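Local coordinates for uncharacterized conserved protein (Thermotoga maritima, PDB 2ZBV), which binds adenosine and is probably a SAM hydrolase or SAM-dependent halogenase acting on S-adenosyl-L-methionine, at residues 13-16 against 17-21; 37-40 against 41-44; 125-128 against 129-133; 251-254 against 255-259. All blocks are in the same frame, centred on the assembly; numbering follows the deposited sequence.

Contact 1: 13-16 against 17-21; sequences HYVG and VAKAV
Val17 N bonds back to His13 O at 3.0 Å, and Ala18, Lys19 and Ala20 repeat the i to i+4 pattern onto Tyr14, Val15 and Gly16, which makes this the first turns of helix 14-25. Val17 CG1 lies in the plane of the His13 imidazole, at its edge, 3.8 Å from CD2. This methyl is anti to the carbonyl carbon (chi1 -65°), which leaves Val17 CG2 between the backbone N and the carbonyl carbon, 3.0 Å from Tyr14 O, a tight fit. Val15 and Lys19 run side by side in the same direction. Val15 CG1 touches Lys19 CE at 3.8 Å, while Lys19 CG rests 3.4 Å from Val15 O. Beyond CG the lysine is extended, and its ammonium forms a salt bridge with Asp33. Tyr14 OH is hydrogen-bonded to Asp178 of the second subunit. Ala18 packs on Trp8, an adenosine-binding residue, and on Phe4 of strand 2-6. The helix is the connection of a beta-alpha-beta unit between strands 2-6 and 31-33. Across this contact the side chains meet through carbon, the backbone supplies the hydrogen bonds, and the polar ends of Tyr14 and Lys19 are spent on partners beyond it.

Contact 2: 37-40 against 41-44; sequences EVEP and FNVR. With ADN (adenosine), chain D.
The backbone hydrogen bond from Asn42 N to Glu39 O, 2.9 Å, closes a type II beta turn over Pro40 and Phe41. Phe41 takes a positive phi (61°) at the third position of the turn. A second bond, Val43 N to Phe41 O, makes an inverse gamma turn centred on Asn42. Pro40 CB stands over the centre of the Phe41 ring, 3.8 Å from its centroid, in a CH-pi contact. The ring also reaches the ligand: Phe41 CE1 is 3.4 Å from adenosine C4, and the ribose O2' lies at the ring edge, in its plane. Leu244 of the second subunit packs on Phe41 too, and Phe180 of that subunit packs on Pro40. A smaller contact is Val38 CG1 against Asn42, 3.4 Å from its O. Among the polar side chains, Glu39 and Asn42 lie alongside each other and point the same way, with Glu39 OE1 3.5 Å from Asn42 ND2. The stronger partners are on Lys45: its ammonium forms a salt bridge with Glu39, and its backbone N is capped by Asn42 OD1. The arrangement is a beta turn leading into an asparagine N-cap at the start of helix 43-54, and through Phe41 it forms one wall of the adenosine pocket at a subunit interface.

Contact 3: 125-128 against 129-133; sequences TFHG and RDIFA. With ADN (adenosine), chain D.
Phe126 and Arg129 cross at about a right angle, with Arg129 CB over the centre of the phenyl face, 3.5 Å from the centroid. The phenyl has CG anti to the backbone N (chi1 -162°), which turns it back under the first helical turn. The guanidinium is tilted 48° to the ring, with Phe126 CD2 over one of its faces. It grips Asp130 side-on: Arg129 NE meets Asp130 OD1 at 2.7 Å, and NH2 meets OD2 in a second bond. With Phe126 cut back to an alanine, Arg129 CB is likely to lose the ring face it lies on, and a gap to open beside the guanidinium. His127 and Ile131 lie alongside, and Ile131 CD1 lies over the imidazole face in a CH-pi contact, 3.8 Å from its centroid. Phe132 presents its ring edge to Gly128 CA, 3.7 Å from CD2. His127 O accepts from Ile131 N and Phe132 N, which arrive from opposite faces of its carbonyl plane, as the helix widens into a pi-type turn. Thr125 O receives the adenosine O5' hydroxyl at 2.7 Å. Arg129 NH1 also forms a salt bridge with Asp56 of the second subunit. Phe126, at the N-cap, and Arg129 pack on Val17 and Val21 of helix 14-25; Phe132 packs on strands 62-66 and 87-91.

Contact 4: 251-254 against 255-259; sequences LSVK and EGDEI
A type II beta turn from Lys254 to Asp257 brings the chain from the end of helix 247-251 into strand 258-262. It is closed by Asp257 N to Lys254 O, at 3.2 Å. The Asp257 carboxylate folds back over the turn. Its OD2 takes a weak hydrogen bond from Lys254 N at 3.2 Å. Its OD1 faces the lysine chain: Lys254 CG is 3.2 Å away, and Lys254 NZ makes a long, weak salt bridge at 3.5 Å. Lys254 holds CG between its backbone N and carbonyl carbon (chi1 56°) and bends at its last torsion, which brings the ammonium round to the acid. The two side chains cross at about a right angle. The helix before the turn ends in a Schellman motif, with Ser252 at positive phi. Gly256, third in the turn, has a phi of 101°, where a CB would jam against the preceding carbonyl oxygen. An asparagine in place of Asp257 would probably leave the Lys254 ammonium without its counter-charge in the turn. The side chains of Val253 and Asp257 slide past each other in opposite directions, Val253 CG2 3.4 Å from Asp257 CB. Glu255 OE2 accepts a hydrogen bond from Val177 N.

Overall arrangement
From the N terminus the four contacts follow in series. None nests in or crosses another. Contact 1 forms the opening turns of helix 14-25, and contact 2 closes the turn before helix 43-54. Contact 3 starts helix 127-140 and returns to contact 1: Val17 CG2 lies 3.7 Å from Phe126 CE2, and Val21 CG2 lies 3.8 Å from Arg129 CG, where the two helices pack together. Contacts 2 and 3 both touch the same adenosine, with their centres about 17 Å apart. Contact 4 closes the turn before strand 258-262 in the C-terminal SAM hydroxide adenosyltransferase region. It meets contact 2 through Glu39 and Glu255, like charges close together, where the N- and C-terminal parts of the chain adjoin.

Contact 1: 13-16 against 17-21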
loop_
_atom_site.group_PDB
_atom_site.type_symbol
_atom_site.label_atom_id
_atom_site.label_comp_id
_atom_site.label_asym_id
_atom_site.label_seq_id
_atom_site.Cartn_x
_atom_site.Cartn_y
_atom_site.Cartn_z
ATOM N N HIS A 13 -10.878 -4.146 -0.462
ATOM C CA HIS A 13 -10.431 -5.499 -0.781
ATOM C C HIS A 13 -10.441 -5.774 -2.287
ATOM O O HIS A 13 -10.116 -6.881 -2.726
ATOM C CB HIS A 13 -11.332 -6.526 -0.083
ATOM C CG HIS A 13 -12.756 -6.495 -0.550
ATOM N ND1 HIS A 13 -13.691 -5.625 -0.032
ATOM C CD2 HIS A 13 -13.390 -7.198 -1.518
ATOM C CE1 HIS A 13 -14.842 -5.792 -0.661
ATOM N NE2 HIS A 13 -14.686 -6.740 -1.568
ATOM N N TYR A 14 -10.801 -4.771 -3.081
ATOM C CA TYR A 14 -10.875 -4.947 -4.526
ATOM C C TYR A 14 -9.571 -5.403 -5.157
ATOM O O TYR A 14 -9.550 -6.338 -5.958
ATOM C CB TYR A 14 -11.328 -3.648 -5.198
ATOM C CG TYR A 14 -12.628 -3.088 -4.655
ATOM C CD1 TYR A 14 -13.714 -3.925 -4.400
ATOM C CD2 TYR A 14 -12.784 -1.718 -4.442
ATOM C CE1 TYR A 14 -14.928 -3.411 -3.946
ATOM C CE2 TYR A 14 -13.995 -1.188 -3.991
ATOM C CZ TYR A 14 -15.064 -2.041 -3.746
ATOM O OH TYR A 14 -16.269 -1.524 -3.306
ATOM N N VAL A 15 -8.478 -4.744 -4.808
ATOM C CA VAL A 15 -7.202 -5.121 -5.386
ATOM C C VAL A 15 -6.877 -6.575 -5.058
ATOM O O VAL A 15 -6.488 -7.341 -5.938
ATOM C CB VAL A 15 -6.072 -4.207 -4.879
ATOM C CG1 VAL A 15 -4.723 -4.790 -5.261
ATOM C CG2 VAL A 15 -6.241 -2.814 -5.486
ATOM N N GLY A 16 -7.059 -6.952 -3.797
ATOM C CA GLY A 16 -6.776 -8.319 -3.389
ATOM C C GLY A 16 -7.586 -9.386 -4.114
ATOM O O GLY A 16 -7.038 -10.428 -4.476
ATOM N N VAL A 17 -8.881 -9.153 -4.332
ATOM C CA VAL A 17 -9.691 -10.166 -5.015
ATOM C C VAL A 17 -9.285 -10.331 -6.471
ATOM O O VAL A 17 -9.352 -11.429 -7.007
ATOM C CB VAL A 17 -11.217 -9.867 -4.927
ATOM C CG1 VAL A 17 -11.673 -9.948 -3.485
ATOM C CG2 VAL A 17 -11.531 -8.500 -5.494
ATOM N N ALA A 18 -8.867 -9.238 -7.109
ATOM C CA ALA A 18 -8.417 -9.293 -8.494
ATOM C C ALA A 18 -7.122 -10.097 -8.556
ATOM O O ALA A 18 -6.897 -10.856 -9.502
ATOM C CB ALA A 18 -8.177 -7.896 -9.036
ATOM N N LYS A 19 -6.274 -9.936 -7.548
ATOM C CA LYS A 19 -5.011 -10.673 -7.510
ATOM C C LYS A 19 -5.287 -12.156 -7.294
ATOM O O LYS A 19 -4.604 -13.018 -7.859
ATOM C CB LYS A 19 -4.111 -10.139 -6.392
ATOM C CG LYS A 19 -3.479 -8.788 -6.706
ATOM C CD LYS A 19 -2.457 -8.415 -5.647
ATOM C CE LYS A 19 -1.777 -7.091 -5.968
ATOM N NZ LYS A 19 -0.825 -6.714 -4.882
ATOM N N ALA A 20 -6.296 -12.446 -6.474
ATOM C CA ALA A 20 -6.679 -13.826 -6.198
ATOM C C ALA A 20 -7.141 -14.481 -7.495
ATOM O O ALA A 20 -6.783 -15.621 -7.780
ATOM C CB ALA A 20 -7.791 -13.868 -5.160
ATOM N N VAL A 21 -7.920 -13.750 -8.287
ATOM C CA VAL A 21 -8.414 -14.272 -9.554
ATOM C C VAL A 21 -7.251 -14.571 -10.499
ATOM O O VAL A 21 -7.234 -15.601 -11.171
ATOM C CB VAL A 21 -9.371 -13.270 -10.228
ATOM C CG1 VAL A 21 -9.605 -13.666 -11.680
ATOM C CG2 VAL A 21 -10.702 -13.232 -9.467
#

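Contact 2: 37-40 against 41-44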
loop_
_atom_site.group_PDB
_atom_site.type_symbol
_atom_site.label_atom_id
_atom_site.label_comp_id
_atom_site.label_asym_id
_atom_site.label_seq_id
_atom_site.Cartn_x
_atom_site.Cartn_y
_atom_site.Cartn_z
ATOM N N GLU A 37 -3.630 4.028 -6.323
ATOM C CA GLU A 37 -4.076 5.284 -5.743
ATOM C C GLU A 37 -4.344 6.409 -6.734
ATOM O O GLU A 37 -4.279 7.580 -6.365
ATOM C CB GLU A 37 -3.067 5.773 -4.702
ATOM C CG GLU A 37 -2.747 4.767 -3.607
ATOM C CD GLU A 37 -3.984 4.249 -2.908
ATOM O OE1 GLU A 37 -4.871 5.067 -2.587
ATOM O OE2 GLU A 37 -4.067 3.026 -2.671
ATOM N N VAL A 38 -4.612 6.075 -7.992
ATOM C CA VAL A 38 -4.952 7.119 -8.952
ATOM C C VAL A 38 -6.245 7.685 -8.380
ATOM O O VAL A 38 -7.079 6.924 -7.899
ATOM C CB VAL A 38 -5.273 6.550 -10.354
ATOM C CG1 VAL A 38 -5.829 7.665 -11.242
ATOM C CG2 VAL A 38 -4.027 5.939 -10.976
ATOM N N GLU A 39 -6.420 9.001 -8.414
ATOM C CA GLU A 39 -7.643 9.582 -7.875
ATOM C C GLU A 39 -8.830 8.989 -8.612
ATOM O O GLU A 39 -8.764 8.744 -9.818
ATOM C CB GLU A 39 -7.646 11.108 -8.026
ATOM C CG GLU A 39 -6.419 11.784 -7.425
ATOM C CD GLU A 39 -5.227 11.771 -8.368
ATOM O OE1 GLU A 39 -5.159 12.659 -9.246
ATOM O OE2 GLU A 39 -4.368 10.873 -8.247
ATOM N N PRO A 40 -9.934 8.742 -7.894
ATOM C CA PRO A 40 -11.138 8.172 -8.500
ATOM C C PRO A 40 -11.489 8.723 -9.887
ATOM O O PRO A 40 -11.557 9.933 -10.088
ATOM C CB PRO A 40 -12.216 8.479 -7.466
ATOM C CG PRO A 40 -11.465 8.335 -6.170
ATOM C CD PRO A 40 -10.155 9.054 -6.467
ATOM N N PHE A 41 -11.696 7.808 -10.831
ATOM C CA PHE A 41 -12.076 8.123 -12.206
ATOM C C PHE A 41 -11.094 8.973 -13.003
ATOM O O PHE A 41 -11.391 9.347 -14.140
ATOM C CB PHE A 41 -13.447 8.827 -12.236
ATOM C CG PHE A 41 -14.321 8.537 -11.035
ATOM C CD1 PHE A 41 -14.622 7.231 -10.666
ATOM C CD2 PHE A 41 -14.820 9.583 -10.258
ATOM C CE1 PHE A 41 -15.404 6.972 -9.544
ATOM C CE2 PHE A 41 -15.609 9.334 -9.131
ATOM C CZ PHE A 41 -15.899 8.022 -8.774
ATOM N N ASN A 42 -9.923 9.276 -12.448
ATOM C CA ASN A 42 -8.996 10.139 -13.183
ATOM C C ASN A 42 -8.185 9.426 -14.266
ATOM O O ASN A 42 -6.989 9.142 -14.092
ATOM C CB ASN A 42 -8.044 10.852 -12.220
ATOM C CG ASN A 42 -7.445 12.106 -12.828
ATOM O OD1 ASN A 42 -7.125 12.136 -14.012
ATOM N ND2 ASN A 42 -7.282 13.144 -12.015
ATOM N N VAL A 43 -8.838 9.157 -15.394
ATOM C CA VAL A 43 -8.185 8.479 -16.503
ATOM C C VAL A 43 -7.033 9.302 -17.081
ATOM O O VAL A 43 -6.032 8.749 -17.514
ATOM C CB VAL A 43 -9.203 8.141 -17.628
ATOM C CG1 VAL A 43 -10.238 7.150 -17.114
ATOM C CG2 VAL A 43 -9.885 9.399 -18.101
ATOM N N ARG A 44 -7.163 10.622 -17.090
ATOM C CA ARG A 44 -6.084 11.461 -17.619
ATOM C C ARG A 44 -4.795 11.232 -16.826
ATOM O O ARG A 44 -3.721 11.056 -17.408
ATOM C CB ARG A 44 -6.463 12.944 -17.562
ATOM C CG ARG A 44 -5.406 13.866 -18.184
ATOM C CD ARG A 44 -5.917 15.295 -18.299
ATOM N NE ARG A 44 -7.129 15.377 -19.115
ATOM C CZ ARG A 44 -7.163 15.204 -20.434
ATOM N NH1 ARG A 44 -6.049 14.941 -21.106
ATOM N NH2 ARG A 44 -8.319 15.283 -21.084
HETATM O "O5'" ADN D . -15.087 -1.638 -11.837
HETATM C "C5'" ADN D . -14.064 -0.822 -11.255
HETATM C "C4'" ADN D . -14.281 0.633 -11.663
HETATM O "O4'" ADN D . -15.554 1.158 -11.176
HETATM C "C3'" ADN D . -13.198 1.585 -11.103
HETATM O "O3'" ADN D . -12.109 1.706 -12.016
HETATM C "C2'" ADN D . -13.974 2.901 -10.879
HETATM O "O2'" ADN D . -13.452 3.964 -11.676
HETATM C "C1'" ADN D . -15.426 2.593 -11.238
HETATM N N9 ADN D . -16.332 3.237 -10.270
HETATM C C8 ADN D . -16.468 2.907 -8.937
HETATM N N7 ADN D . -17.346 3.674 -8.368
HETATM C C5 ADN D . -17.833 4.544 -9.279
HETATM C C6 ADN D . -18.789 5.598 -9.247
HETATM N N6 ADN D . -19.456 5.913 -8.070
HETATM N N1 ADN D . -19.031 6.281 -10.388
HETATM C C2 ADN D . -18.397 5.990 -11.542
HETATM N N3 ADN D . -17.493 5.008 -11.613
HETATM C C4 ADN D . -17.186 4.272 -10.521
#

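Contact 3: 125-128 against 129-133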
loop_
_atom_site.group_PDB
_atom_site.type_symbol
_atom_site.label_atom_id
_atom_site.label_comp_id
_atom_site.label_asym_id
_atom_site.label_seq_id
_atom_site.Cartn_x
_atom_site.Cartn_y
_atom_site.Cartn_z
ATOM N N THR A 125 -20.628 -3.876 -12.406
ATOM C CA THR A 125 -19.703 -2.805 -12.067
ATOM C C THR A 125 -18.281 -3.168 -11.630
ATOM O O THR A 125 -17.577 -2.325 -11.077
ATOM C CB THR A 125 -20.338 -1.890 -10.992
ATOM O OG1 THR A 125 -20.629 -2.656 -9.818
ATOM C CG2 THR A 125 -21.644 -1.283 -11.515
ATOM N N PHE A 126 -17.850 -4.403 -11.871
ATOM C CA PHE A 126 -16.490 -4.800 -11.500
ATOM C C PHE A 126 -15.846 -5.666 -12.586
ATOM O O PHE A 126 -15.401 -6.784 -12.323
ATOM C CB PHE A 126 -16.489 -5.546 -10.159
ATOM C CG PHE A 126 -15.129 -5.611 -9.486
ATOM C CD1 PHE A 126 -14.056 -4.854 -9.955
ATOM C CD2 PHE A 126 -14.935 -6.416 -8.370
ATOM C CE1 PHE A 126 -12.805 -4.899 -9.318
ATOM C CE2 PHE A 126 -13.692 -6.472 -7.724
ATOM C CZ PHE A 126 -12.625 -5.708 -8.202
ATOM N N HIS A 127 -15.804 -5.145 -13.808
ATOM C CA HIS A 127 -15.199 -5.868 -14.919
ATOM C C HIS A 127 -13.707 -6.058 -14.635
ATOM O O HIS A 127 -13.074 -6.966 -15.171
ATOM C CB HIS A 127 -15.405 -5.105 -16.229
ATOM C CG HIS A 127 -16.809 -5.164 -16.752
ATOM N ND1 HIS A 127 -17.837 -5.773 -16.065
ATOM C CD2 HIS A 127 -17.357 -4.676 -17.892
ATOM C CE1 HIS A 127 -18.958 -5.661 -16.757
ATOM N NE2 HIS A 127 -18.695 -4.998 -17.869
ATOM N N GLY A 128 -13.151 -5.205 -13.776
ATOM C CA GLY A 128 -11.748 -5.334 -13.426
ATOM C C GLY A 128 -11.435 -6.732 -12.909
ATOM O O GLY A 128 -10.382 -7.295 -13.213
ATOM N N ARG A 129 -12.349 -7.298 -12.127
ATOM C CA ARG A 129 -12.169 -8.644 -11.568
ATOM C C ARG A 129 -12.673 -9.758 -12.488
ATOM O O ARG A 129 -12.028 -10.801 -12.634
ATOM C CB ARG A 129 -12.921 -8.778 -10.232
ATOM C CG ARG A 129 -12.967 -10.209 -9.672
ATOM C CD ARG A 129 -14.035 -10.371 -8.581
ATOM N NE ARG A 129 -15.390 -10.251 -9.122
ATOM C CZ ARG A 129 -16.484 -10.053 -8.389
ATOM N NH1 ARG A 129 -16.399 -9.952 -7.067
ATOM N NH2 ARG A 129 -17.666 -9.943 -8.985
ATOM N N ASP A 130 -13.828 -9.523 -13.104
ATOM C CA ASP A 130 -14.471 -10.529 -13.938
ATOM C C ASP A 130 -14.040 -10.657 -15.384
ATOM O O ASP A 130 -14.236 -11.713 -15.988
ATOM C CB ASP A 130 -15.987 -10.329 -13.889
ATOM C CG ASP A 130 -16.526 -10.354 -12.474
ATOM O OD1 ASP A 130 -15.908 -11.030 -11.623
ATOM O OD2 ASP A 130 -17.569 -9.710 -12.215
ATOM N N ILE A 131 -13.454 -9.599 -15.933
ATOM C CA ILE A 131 -13.036 -9.611 -17.328
ATOM C C ILE A 131 -11.578 -9.216 -17.574
ATOM O O ILE A 131 -10.831 -9.955 -18.215
ATOM C CB ILE A 131 -13.932 -8.677 -18.167
ATOM C CG1 ILE A 131 -15.402 -9.103 -18.044
ATOM C CG2 ILE A 131 -13.472 -8.691 -19.628
ATOM C CD1 ILE A 131 -16.381 -8.229 -18.846
ATOM N N PHE A 132 -11.179 -8.049 -17.071
ATOM C CA PHE A 132 -9.818 -7.561 -17.282
ATOM C C PHE A 132 -8.711 -8.375 -16.636
ATOM O O PHE A 132 -7.747 -8.752 -17.306
ATOM C CB PHE A 132 -9.702 -6.100 -16.826
ATOM C CG PHE A 132 -10.532 -5.146 -17.638
ATOM C CD1 PHE A 132 -10.378 -5.074 -19.021
ATOM C CD2 PHE A 132 -11.462 -4.315 -17.020
ATOM C CE1 PHE A 132 -11.139 -4.190 -19.778
ATOM C CE2 PHE A 132 -12.233 -3.423 -17.767
ATOM C CZ PHE A 132 -12.072 -3.358 -19.145
ATOM N N ALA A 133 -8.838 -8.642 -15.338
ATOM C CA ALA A 133 -7.807 -9.396 -14.636
ATOM C C ALA A 133 -7.582 -10.780 -15.240
ATOM O O ALA A 133 -6.455 -11.139 -15.561
ATOM C CB ALA A 133 -8.148 -9.510 -13.142
HETATM O "O5'" ADN D . -15.087 -1.638 -11.837
HETATM C "C5'" ADN D . -14.064 -0.822 -11.255
HETATM C "C4'" ADN D . -14.281 0.633 -11.663
HETATM O "O4'" ADN D . -15.554 1.158 -11.176
HETATM C "C3'" ADN D . -13.198 1.585 -11.103
HETATM O "O3'" ADN D . -12.109 1.706 -12.016
HETATM C "C2'" ADN D . -13.974 2.901 -10.879
HETATM O "O2'" ADN D . -13.452 3.964 -11.676
HETATM C "C1'" ADN D . -15.426 2.593 -11.238
HETATM N N9 ADN D . -16.332 3.237 -10.270
HETATM C C8 ADN D . -16.468 2.907 -8.937
HETATM N N7 ADN D . -17.346 3.674 -8.368
HETATM C C5 ADN D . -17.833 4.544 -9.279
HETATM C C6 ADN D . -18.789 5.598 -9.247
HETATM N N6 ADN D . -19.456 5.913 -8.070
HETATM N N1 ADN D . -19.031 6.281 -10.388
HETATM C C2 ADN D . -18.397 5.990 -11.542
HETATM N N3 ADN D . -17.493 5.008 -11.613
HETATM C C4 ADN D . -17.186 4.272 -10.521
#

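Contact 4: 251-254 against 255-259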
loop_
_atom_site.group_PDB
_atom_site.type_symbol
_atom_site.label_atom_id
_atom_site.label_comp_id
_atom_site.label_asym_id
_atom_site.label_seq_id
_atom_site.Cartn_x
_atom_site.Cartn_y
_atom_site.Cartn_z
ATOM N N LEU A 251 3.850 26.716 -5.449
ATOM C CA LEU A 251 3.299 27.212 -6.702
ATOM C C LEU A 251 1.783 27.315 -6.610
ATOM O O LEU A 251 1.153 28.053 -7.371
ATOM C CB LEU A 251 3.672 26.268 -7.848
ATOM C CG LEU A 251 5.168 26.029 -8.086
ATOM C CD1 LEU A 251 5.344 24.991 -9.185
ATOM C CD2 LEU A 251 5.852 27.337 -8.470
ATOM N N SER A 252 1.210 26.572 -5.668
ATOM C CA SER A 252 -0.233 26.543 -5.477
ATOM C C SER A 252 -0.854 26.013 -6.762
ATOM O O SER A 252 -1.744 26.635 -7.346
ATOM C CB SER A 252 -0.758 27.948 -5.171
ATOM O OG SER A 252 -2.148 27.915 -4.903
ATOM N N VAL A 253 -0.371 24.854 -7.199
ATOM C CA VAL A 253 -0.852 24.239 -8.422
ATOM C C VAL A 253 -1.357 22.823 -8.201
ATOM O O VAL A 253 -1.011 22.172 -7.216
ATOM C CB VAL A 253 0.266 24.199 -9.494
ATOM C CG1 VAL A 253 1.396 23.281 -9.042
ATOM C CG2 VAL A 253 -0.294 23.728 -10.810
ATOM N N LYS A 254 -2.183 22.356 -9.129
ATOM C CA LYS A 254 -2.738 21.013 -9.074
ATOM C C LYS A 254 -2.650 20.416 -10.469
ATOM O O LYS A 254 -2.409 21.124 -11.444
ATOM C CB LYS A 254 -4.202 21.055 -8.621
ATOM C CG LYS A 254 -5.088 21.938 -9.492
ATOM C CD LYS A 254 -6.519 21.996 -8.969
ATOM C CE LYS A 254 -7.378 22.958 -9.790
ATOM N NZ LYS A 254 -6.894 24.369 -9.705
ATOM N N GLU A 255 -2.846 19.109 -10.558
ATOM C CA GLU A 255 -2.797 18.421 -11.835
ATOM C C GLU A 255 -3.807 19.002 -12.821
ATOM O O GLU A 255 -4.946 19.289 -12.462
ATOM C CB GLU A 255 -3.051 16.934 -11.619
ATOM C CG GLU A 255 -1.840 16.215 -11.052
ATOM C CD GLU A 255 -2.190 14.913 -10.359
ATOM O OE1 GLU A 255 -3.181 14.272 -10.767
ATOM O OE2 GLU A 255 -1.462 14.524 -9.418
ATOM N N GLY A 256 -3.372 19.183 -14.062
ATOM C CA GLY A 256 -4.245 19.731 -15.084
ATOM C C GLY A 256 -3.996 21.206 -15.347
ATOM O O GLY A 256 -4.269 21.701 -16.442
ATOM N N ASP A 257 -3.472 21.908 -14.348
ATOM C CA ASP A 257 -3.198 23.334 -14.476
ATOM C C ASP A 257 -2.171 23.650 -15.557
ATOM O O ASP A 257 -1.166 22.951 -15.702
ATOM C CB ASP A 257 -2.714 23.898 -13.138
ATOM C CG ASP A 257 -3.811 23.954 -12.096
ATOM O OD1 ASP A 257 -4.893 23.381 -12.341
ATOM O OD2 ASP A 257 -3.590 24.566 -11.028
ATOM N N GLU A 258 -2.438 24.708 -16.316
ATOM C CA GLU A 258 -1.538 25.138 -17.379
ATOM C C GLU A 258 -0.266 25.677 -16.747
ATOM O O GLU A 258 -0.312 26.340 -15.718
ATOM C CB GLU A 258 -2.173 26.247 -18.222
ATOM C CG GLU A 258 -3.346 25.811 -19.084
ATOM C CD GLU A 258 -3.842 26.924 -19.998
ATOM O OE1 GLU A 258 -4.787 26.681 -20.780
ATOM O OE2 GLU A 258 -3.287 28.043 -19.936
ATOM N N ILE A 259 0.871 25.394 -17.361
ATOM C CA ILE A 259 2.123 25.888 -16.824
ATOM C C ILE A 259 3.018 26.361 -17.962
ATOM O O ILE A 259 3.105 25.726 -19.012
ATOM C CB ILE A 259 2.835 24.799 -15.978
ATOM C CG1 ILE A 259 3.945 25.437 -15.145
ATOM C CG2 ILE A 259 3.402 23.712 -16.876
ATOM C CD1 ILE A 259 4.533 24.496 -14.102
#